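Local coordinates for envelope glycoprotein (Bourbon virus, PDB 5ZKX) that probably fuses the viral envelope with a host-cell membrane as a class III fusion protein, captured here as the trimeric postfusion form, at residues Q29-K34 with T203-C208; H235-D240 with Q408-K413. All coordinates share one frame; numbering follows the deposited sequence.

Overall arrangement
From the N terminus, strand 26-36 comes first, and 168 residues separate segment 29-34 from its partner 203-208. Interaction 1 closes this long loop, which holds the antiparallel sheet built around strands 44-58 and 134-148. The chain then returns as strand 234-238, beside strand 200-210 in the same sheet. There interaction 2 opens, closing only at 408-413, after the long helix 284-329 and on the way to helix 422-437. The two loops follow in series, neither enclosing nor crossing the other. The C208-C236 disulfide and the K204-D238 salt bridge join the contacts through neighbouring strands, while interaction 2 itself ties the sheet to the returning chain; both contacts also touch the second subunit.

Interaction 1: Q29-K34 with T203-C208; sequences QIKVTK and TKFIPC
K31 sets CG over the ring of F205 in an off-centre CH-pi contact, 4.2 Å from the ring centroid and 30° off the normal. Its CB comes within 3.6 Å of F205 CE2. Turning CG away from the backbone N (chi1 -167°) carries the extended chain along the ring, and CE passes T203 CG2. Further along the same face Q29 bends at chi2, bringing OE1 to 3.6 Å from F205 CB, with the amide plane 69° from the ring plane. A water bridges this corner, donating to Q29 OE1 at 3.0 Å and to F205 O at 2.8 Å. The two segments are neighbouring antiparallel strands inside a larger mixed sheet, flanked by strand 234-238 beside 203-208 and strand 256-260 beside 29-34. I30 with I206 and V32 with K204 are the hydrogen-bonded pairs, each held by two N-H...O bonds, such as V32 N to K204 O at 2.9 Å. From the non-hydrogen-bonded positions, the CA of F205 and of T203 add C-H...O contacts to the carbonyls of I30 and V32. The opposite face, bearing I30, V32, I206 and K204, is more buried. There V32 CG2 meets I206 CG2 at 4.0 Å, the two branched chains crossing at about a right angle, while F245 and F243 of strand 241-245 cover V32 and I206. I30 reaches past its partner to set CD1 3.6 Å from C208 SG, the sulfur bonded to C236. Toward the other end the methylenes of K34 and K204 touch at CD, and both ammonium groups converge on the carboxylate of D238: K204 NZ takes OD1 and K34 NZ takes OD2.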
loop_
_atom_site.group_PDB
_atom_site.type_symbol
_atom_site.label_atom_id
_atom_site.label_comp_id
_atom_site.label_asym_id
_atom_site.label_seq_id
_atom_site.Cartn_x
_atom_site.Cartn_y
_atom_site.Cartn_z
ATOM N N GLN A 29 27.529 10.324 -7.090
ATOM C CA GLN A 29 27.401 10.809 -5.720
ATOM C C GLN A 29 27.123 12.302 -5.841
ATOM O O GLN A 29 28.028 13.089 -6.137
ATOM C CB GLN A 29 28.660 10.528 -4.906
ATOM C CG GLN A 29 28.945 9.058 -4.694
ATOM C CD GLN A 29 28.195 8.486 -3.511
ATOM O OE1 GLN A 29 27.620 9.222 -2.711
ATOM N NE2 GLN A 29 28.196 7.163 -3.394
ATOM N N ILE A 30 25.869 12.685 -5.632
ATOM C CA ILE A 30 25.432 14.058 -5.857
ATOM C C ILE A 30 25.497 14.824 -4.542
ATOM O O ILE A 30 24.872 14.433 -3.550
ATOM C CB ILE A 30 24.020 14.094 -6.459
ATOM C CG1 ILE A 30 24.031 13.439 -7.842
ATOM C CG2 ILE A 30 23.516 15.526 -6.546
ATOM C CD1 ILE A 30 22.750 13.619 -8.620
ATOM N N LYS A 31 26.256 15.915 -4.537
ATOM C CA LYS A 31 26.429 16.736 -3.345
ATOM C C LYS A 31 25.240 17.678 -3.204
ATOM O O LYS A 31 24.967 18.481 -4.103
ATOM C CB LYS A 31 27.737 17.517 -3.438
ATOM C CG LYS A 31 28.196 18.160 -2.146
ATOM C CD LYS A 31 29.425 19.013 -2.397
ATOM C CE LYS A 31 30.052 19.496 -1.101
ATOM N NZ LYS A 31 31.228 20.374 -1.363
ATOM N N VAL A 32 24.529 17.579 -2.080
ATOM C CA VAL A 32 23.294 18.321 -1.865
ATOM C C VAL A 32 23.302 18.932 -0.470
ATOM O O VAL A 32 23.990 18.463 0.441
ATOM C CB VAL A 32 22.038 17.432 -2.039
ATOM C CG1 VAL A 32 21.968 16.850 -3.439
ATOM C CG2 VAL A 32 22.023 16.320 -0.995
ATOM N N THR A 33 22.524 19.997 -0.318
ATOM C CA THR A 33 22.129 20.482 0.996
ATOM C C THR A 33 20.774 19.867 1.331
ATOM O O THR A 33 19.823 19.988 0.552
ATOM C CB THR A 33 22.065 22.008 1.027
ATOM O OG1 THR A 33 23.393 22.538 1.135
ATOM C CG2 THR A 33 21.245 22.485 2.215
ATOM N N LYS A 34 20.694 19.191 2.470
ATOM C CA LYS A 34 19.505 18.445 2.859
ATOM C C LYS A 34 18.849 19.145 4.041
ATOM O O LYS A 34 19.468 19.293 5.100
ATOM C CB LYS A 34 19.861 17.000 3.206
ATOM C CG LYS A 34 18.678 16.133 3.588
ATOM C CD LYS A 34 19.149 14.823 4.185
ATOM C CE LYS A 34 18.005 14.045 4.803
ATOM N NZ LYS A 34 18.463 12.728 5.330
ATOM N N THR A 203 25.020 19.164 4.758
ATOM C CA THR A 203 25.615 18.859 3.465
ATOM C C THR A 203 25.981 17.383 3.422
ATOM O O THR A 203 26.632 16.872 4.337
ATOM C CB THR A 203 26.855 19.718 3.220
ATOM O OG1 THR A 203 26.539 21.090 3.480
ATOM C CG2 THR A 203 27.328 19.574 1.779
ATOM N N LYS A 204 25.552 16.699 2.367
ATOM C CA LYS A 204 25.852 15.282 2.235
ATOM C C LYS A 204 25.812 14.904 0.762
ATOM O O LYS A 204 25.324 15.659 -0.082
ATOM C CB LYS A 204 24.876 14.428 3.054
ATOM C CG LYS A 204 23.452 14.421 2.521
ATOM C CD LYS A 204 22.549 13.565 3.388
ATOM C CE LYS A 204 23.022 12.121 3.421
ATOM N NZ LYS A 204 22.102 11.245 4.202
ATOM N N PHE A 205 26.355 13.725 0.467
ATOM C CA PHE A 205 26.295 13.125 -0.859
ATOM C C PHE A 205 25.231 12.041 -0.853
ATOM O O PHE A 205 25.201 11.202 0.052
ATOM C CB PHE A 205 27.642 12.515 -1.263
ATOM C CG PHE A 205 28.776 13.493 -1.288
ATOM C CD1 PHE A 205 29.512 13.754 -0.144
ATOM C CD2 PHE A 205 29.117 14.144 -2.461
ATOM C CE1 PHE A 205 30.560 14.655 -0.168
ATOM C CE2 PHE A 205 30.163 15.043 -2.493
ATOM C CZ PHE A 205 30.886 15.301 -1.347
ATOM N N ILE A 206 24.362 12.054 -1.858
ATOM C CA ILE A 206 23.375 10.987 -1.995
ATOM C C ILE A 206 23.695 10.185 -3.252
ATOM O O ILE A 206 24.104 10.761 -4.269
ATOM C CB ILE A 206 21.939 11.542 -2.018
ATOM C CG1 ILE A 206 21.705 12.417 -3.251
ATOM C CG2 ILE A 206 21.647 12.323 -0.742
ATOM C CD1 ILE A 206 20.255 12.703 -3.517
ATOM N N PRO A 207 23.557 8.863 -3.221
ATOM C CA PRO A 207 23.840 8.065 -4.419
ATOM C C PRO A 207 22.685 8.112 -5.407
ATOM O O PRO A 207 21.511 8.096 -5.029
ATOM C CB PRO A 207 24.036 6.652 -3.858
ATOM C CG PRO A 207 23.203 6.636 -2.611
ATOM C CD PRO A 207 23.287 8.023 -2.040
ATOM N N CYS A 208 23.030 8.173 -6.691
ATOM C CA CYS A 208 22.041 8.271 -7.753
ATOM C C CYS A 208 22.495 7.452 -8.951
ATOM O O CYS A 208 23.656 7.049 -9.053
ATOM C CB CYS A 208 21.805 9.730 -8.182
ATOM S SG CYS A 208 21.299 10.850 -6.856
HETATM O O HOH W 1 26.492 8.734 0.065
#

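Interaction 2: H235-D240 with Q408-K413; sequences HCKDGD and QLVAAK
K413 runs its aliphatic chain obliquely along the carboxylate of D240, which sits in the turn of the beta hairpin joining strands 234-238 and 241-245. CB starts the contact 3.4 Å from D240 OD2, and CG stays beside the same oxygen. CD lies further off, but the bend at chi3 (-54°) folds the chain back, placing CE 3.3 Å from OD1 and close to OD2 as well. The tip, NZ, forms at most a long salt bridge to D240 OD1, at 4.0 Å; its place is uncertain, and as modelled its stronger partners are D255 and N241. On the backbone, K413 N donates to D240 O at 3.1 Å, a rather bent bond (136° at the hydrogen) that uses an in-plane lone pair. The same D240 O also receives N289 ND2 of the second subunit. The extended segment 408-413 thus passes between the hairpin and the long helices of the other two subunits, with A412 packing on N289 of the second and I291 of the third. Upstream, V410 CG2 rests 4.3 Å from K237 CD. A water accepts from A411 N at 2.6 Å and donates weakly to G239 O. That carbonyl also takes K237 NZ at 2.9 Å, in its plane and on a lone pair.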
loop_
_atom_site.group_PDB
_atom_site.type_symbol
_atom_site.label_atom_id
_atom_site.label_comp_id
_atom_site.label_asym_id
_atom_site.label_seq_id
_atom_site.Cartn_x
_atom_site.Cartn_y
_atom_site.Cartn_z
ATOM N N HIS A 235 17.762 8.857 -10.578
ATOM C CA HIS A 235 17.015 8.040 -9.628
ATOM C C HIS A 235 17.891 7.847 -8.399
ATOM O O HIS A 235 18.893 7.127 -8.451
ATOM C CB HIS A 235 16.616 6.706 -10.256
ATOM C CG HIS A 235 15.856 6.854 -11.536
ATOM N ND1 HIS A 235 14.512 7.154 -11.572
ATOM C CD2 HIS A 235 16.255 6.761 -12.828
ATOM C CE1 HIS A 235 14.113 7.233 -12.829
ATOM N NE2 HIS A 235 15.151 6.997 -13.611
ATOM N N CYS A 236 17.513 8.487 -7.301
ATOM C CA CYS A 236 18.397 8.643 -6.159
ATOM C C CYS A 236 17.898 7.853 -4.956
ATOM O O CYS A 236 16.829 7.239 -4.969
ATOM C CB CYS A 236 18.546 10.124 -5.799
ATOM S SG CYS A 236 19.297 11.099 -7.115
ATOM N N LYS A 237 18.714 7.884 -3.908
ATOM C CA LYS A 237 18.438 7.191 -2.663
ATOM C C LYS A 237 19.086 7.976 -1.533
ATOM O O LYS A 237 20.180 8.522 -1.696
ATOM C CB LYS A 237 18.967 5.752 -2.704
ATOM C CG LYS A 237 19.123 5.083 -1.352
ATOM C CD LYS A 237 19.543 3.633 -1.509
ATOM C CE LYS A 237 20.481 3.192 -0.399
ATOM N NZ LYS A 237 20.172 3.838 0.905
ATOM N N ASP A 238 18.392 8.058 -0.400
ATOM C CA ASP A 238 18.964 8.669 0.797
ATOM C C ASP A 238 18.394 7.920 1.996
ATOM O O ASP A 238 17.268 8.196 2.425
ATOM C CB ASP A 238 18.656 10.156 0.873
ATOM C CG ASP A 238 19.201 10.792 2.135
ATOM O OD1 ASP A 238 20.193 10.274 2.682
ATOM O OD2 ASP A 238 18.633 11.805 2.589
ATOM N N GLY A 239 19.171 6.988 2.527
ATOM C CA GLY A 239 18.678 6.168 3.616
ATOM C C GLY A 239 17.533 5.310 3.123
ATOM O O GLY A 239 17.697 4.459 2.243
ATOM N N ASP A 240 16.348 5.530 3.686
ATOM C CA ASP A 240 15.147 4.824 3.268
ATOM C C ASP A 240 14.266 5.669 2.357
ATOM O O ASP A 240 13.118 5.295 2.102
ATOM C CB ASP A 240 14.357 4.359 4.491
ATOM C CG ASP A 240 14.111 5.476 5.488
ATOM O OD1 ASP A 240 14.546 6.618 5.231
ATOM O OD2 ASP A 240 13.480 5.210 6.535
ATOM N N GLN A 408 23.017 -3.286 -3.870
ATOM C CA GLN A 408 22.935 -3.415 -2.428
ATOM C C GLN A 408 21.483 -3.585 -1.989
ATOM O O GLN A 408 20.541 -3.416 -2.768
ATOM C CB GLN A 408 23.571 -2.202 -1.751
ATOM C CG GLN A 408 24.869 -1.762 -2.409
ATOM C CD GLN A 408 25.781 -1.008 -1.461
ATOM O OE1 GLN A 408 26.218 0.109 -1.752
ATOM N NE2 GLN A 408 26.075 -1.618 -0.317
ATOM N N LEU A 409 21.310 -3.939 -0.720
ATOM C CA LEU A 409 19.976 -4.087 -0.163
ATOM C C LEU A 409 19.300 -2.725 -0.029
ATOM O O LEU A 409 19.950 -1.677 0.043
ATOM C CB LEU A 409 20.035 -4.783 1.193
ATOM C CG LEU A 409 20.590 -6.208 1.198
ATOM C CD1 LEU A 409 20.468 -6.807 2.586
ATOM C CD2 LEU A 409 19.881 -7.076 0.167
ATOM N N VAL A 410 17.972 -2.754 0.013
ATOM C CA VAL A 410 17.155 -1.548 -0.079
ATOM C C VAL A 410 15.839 -1.794 0.648
ATOM O O VAL A 410 15.193 -2.828 0.450
ATOM C CB VAL A 410 16.921 -1.156 -1.554
ATOM C CG1 VAL A 410 15.623 -0.404 -1.715
ATOM C CG2 VAL A 410 18.086 -0.325 -2.077
ATOM N N ALA A 411 15.443 -0.843 1.495
ATOM C CA ALA A 411 14.197 -0.939 2.254
ATOM C C ALA A 411 13.553 0.438 2.305
ATOM O O ALA A 411 14.064 1.342 2.973
ATOM C CB ALA A 411 14.443 -1.479 3.661
ATOM N N ALA A 412 12.426 0.592 1.617
ATOM C CA ALA A 412 11.743 1.874 1.552
ATOM C C ALA A 412 11.010 2.177 2.854
ATOM O O ALA A 412 10.612 1.275 3.594
ATOM C CB ALA A 412 10.757 1.894 0.385
ATOM N N LYS A 413 10.826 3.468 3.119
ATOM C CA LYS A 413 10.161 3.919 4.336
ATOM C C LYS A 413 8.645 3.874 4.172
ATOM O O LYS A 413 8.103 4.380 3.185
ATOM C CB LYS A 413 10.613 5.336 4.680
ATOM C CG LYS A 413 9.988 5.900 5.938
ATOM C CD LYS A 413 10.095 7.409 5.953
ATOM C CE LYS A 413 11.531 7.850 5.758
ATOM N NZ LYS A 413 11.654 9.331 5.745
HETATM O O HOH W 2 17.014 1.213 2.043
#